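Local coordinates for DegQ (Legionella pneumophila, PDB 4YO1), which probably acts as a periplasmic serine endopeptidase of the S1C (HtrA) family, here as a protease domain with its first PDZ domain, at residues L206-A209 with K210-I214. The protein carries 1 engineered substitution. Sequence-based numbering, arbitrary orientation.
Sequences LVNA and KGELI. With CD (cadmium ion), chain B.
V207 and L213 face each other as a non-hydrogen-bonded pair in the antiparallel beta hairpin of strands 205-207 and 213-217, which belongs to the second six-stranded barrel of the trypsin-like protease domain. N208 to G211 form a type I turn at its tip. The strand end is the tight part. On one face of the hairpin L206 and I214 meet obliquely, CD2 of L206 lying 3.8 Å from CD1 of I214, and both reach V151 on strand 150-155. V207 and L213 point to the other face, where L213 rests on V79 and I81 of the first barrel. Branched aliphatic residues suit these buried places on both faces. Two backbone bonds flank the V207-L213 pair: I214 N to L206 O, and N208 N to E212 O at 2.9 Å.

Toward the turn, polar side chains take over. CG of N208 sits between its backbone N and carbonyl carbon (chi1 62°), which folds the amide back over the turn as in an Asx turn. OD1 accepts from K210 N at 3.0 Å and from E212 N at 2.7 Å, the two donors coming from opposite faces of the amide plane. Asparagine is short enough to serve both. G211 N closes the turn on N208 O at 3.1 Å, and the positive phi of G211 (79°) suits glycine.

The solvent side is looser: K210 is exposed, its bent chain leading away from the hairpin. E212 crosses the N208 amide, whose ND2 lies 3.4 Å from E212 CG, and its carboxylate plane stands 76° from the amide. Beyond CG the glutamate chain is extended, and the carboxylate binds a cadmium ion with both oxygens, OE1 at 2.4 Å and OE2 at 2.3 Å.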
ATOM      1  N   LEU A 206       7.560  14.563   1.310  1.00 44.50           N
ATOM      2  CA  LEU A 206       7.959  13.182   1.537  1.00 42.03           C
ATOM      3  C   LEU A 206       9.031  13.153   2.621  1.00 42.72           C
ATOM      4  O   LEU A 206      10.087  13.754   2.465  1.00 45.51           O
ATOM      5  CB  LEU A 206       8.502  12.550   0.258  1.00 38.36           C
ATOM      6  CG  LEU A 206       8.757  11.051   0.414  1.00 35.47           C
ATOM      7  CD1 LEU A 206       7.439  10.304   0.430  1.00 33.35           C
ATOM      8  CD2 LEU A 206       9.664  10.526  -0.678  1.00 35.86           C
ATOM      9  N   VAL A 207       8.774  12.470   3.726  1.00 41.78           N
ATOM     10  CA  VAL A 207       9.767  12.425   4.795  1.00 42.71           C
ATOM     11  C   VAL A 207      10.231  11.009   5.148  1.00 42.66           C
ATOM     12  O   VAL A 207       9.498  10.041   4.952  1.00 42.91           O
ATOM     13  CB  VAL A 207       9.278  13.133   6.080  1.00 43.33           C
ATOM     14  CG1 VAL A 207       8.771  14.524   5.763  1.00 42.40           C
ATOM     15  CG2 VAL A 207       8.203  12.312   6.770  1.00 44.06           C
ATOM     16  N   ASN A 208      11.450  10.902   5.671  1.00 41.95           N
ATOM     17  CA  ASN A 208      11.981   9.616   6.129  1.00 42.36           C
ATOM     18  C   ASN A 208      11.425   9.169   7.487  1.00 44.28           C
ATOM     19  O   ASN A 208      10.526   9.801   8.055  1.00 43.92           O
ATOM     20  CB  ASN A 208      13.515   9.612   6.159  1.00 42.59           C
ATOM     21  CG  ASN A 208      14.089  10.637   7.110  1.00 43.07           C
ATOM     22  OD1 ASN A 208      13.393  11.151   7.988  1.00 43.40           O
ATOM     23  ND2 ASN A 208      15.367  10.951   6.931  1.00 42.76           N
ATOM     24  N   ALA A 209      11.980   8.081   8.011  1.00 45.06           N
ATOM     25  CA  ALA A 209      11.479   7.481   9.245  1.00 45.64           C
ATOM     26  C   ALA A 209      11.864   8.300  10.466  1.00 47.64           C
ATOM     27  O   ALA A 209      11.553   7.934  11.591  1.00 48.80           O
ATOM     28  CB  ALA A 209      11.994   6.060   9.381  1.00 45.68           C
ATOM     29  N   LYS A 210      12.539   9.417  10.226  1.00 49.10           N
ATOM     30  CA  LYS A 210      13.117  10.239  11.277  1.00 51.49           C
ATOM     31  C   LYS A 210      12.440  11.593  11.210  1.00 51.73           C
ATOM     32  O   LYS A 210      12.777  12.513  11.958  1.00 53.63           O
ATOM     33  CB  LYS A 210      14.620  10.390  11.028  1.00 51.32           C
ATOM     34  CG  LYS A 210      15.473  10.336  12.258  1.00 54.41           C
ATOM     35  CD  LYS A 210      16.835   9.725  11.948  1.00 56.31           C
ATOM     36  CE  LYS A 210      16.697   8.278  11.483  1.00 56.63           C
ATOM     37  NZ  LYS A 210      18.013   7.560  11.467  1.00 59.12           N
ATOM     38  N   GLY A 211      11.488  11.707  10.288  1.00 49.81           N
ATOM     39  CA  GLY A 211      10.743  12.937  10.097  1.00 49.39           C
ATOM     40  C   GLY A 211      11.495  13.980   9.299  1.00 49.35           C
ATOM     41  O   GLY A 211      11.052  15.126   9.185  1.00 49.93           O
ATOM     42  N   GLU A 212      12.641  13.596   8.748  1.00 48.88           N
ATOM     43  CA  GLU A 212      13.425  14.527   7.958  1.00 47.05           C
ATOM     44  C   GLU A 212      12.816  14.601   6.574  1.00 42.54           C
ATOM     45  O   GLU A 212      12.465  13.590   5.974  1.00 39.44           O
ATOM     46  CB  GLU A 212      14.897  14.104   7.884  1.00 49.81           C
ATOM     47  CG  GLU A 212      15.425  13.463   9.162  1.00 53.72           C
ATOM     48  CD  GLU A 212      16.921  13.195   9.125  1.00 56.77           C
ATOM     49  OE1 GLU A 212      17.610  13.641   8.191  1.00 57.75           O
ATOM     50  OE2 GLU A 212      17.422  12.535  10.043  1.00 59.52           O
ATOM     51  N   LEU A 213      12.673  15.822   6.087  1.00 42.82           N
ATOM     52  CA  LEU A 213      12.164  16.080   4.753  1.00 42.65           C
ATOM     53  C   LEU A 213      13.177  15.643   3.707  1.00 42.72           C
ATOM     54  O   LEU A 213      14.228  16.267   3.555  1.00 45.53           O
ATOM     55  CB  LEU A 213      11.860  17.574   4.593  1.00 43.42           C
ATOM     56  CG  LEU A 213      11.506  18.039   3.178  1.00 42.70           C
ATOM     57  CD1 LEU A 213      10.140  17.503   2.744  1.00 40.80           C
ATOM     58  CD2 LEU A 213      11.574  19.550   3.108  1.00 43.88           C
ATOM     59  N   ILE A 214      12.862  14.580   2.980  1.00 40.79           N
ATOM     60  CA  ILE A 214      13.785  14.062   1.971  1.00 40.24           C
ATOM     61  C   ILE A 214      13.317  14.256   0.541  1.00 39.47           C
ATOM     62  O   ILE A 214      14.047  13.927  -0.392  1.00 40.31           O
ATOM     63  CB  ILE A 214      14.073  12.570   2.167  1.00 39.67           C
ATOM     64  CG1 ILE A 214      12.791  11.832   2.541  1.00 39.60           C
ATOM     65  CG2 ILE A 214      15.115  12.386   3.238  1.00 40.59           C
ATOM     66  CD1 ILE A 214      12.559  10.617   1.739  1.00 39.52           C
TER
HETATM   67 CD    CD B 401      19.346  12.095   8.796  1.00 71.70          CD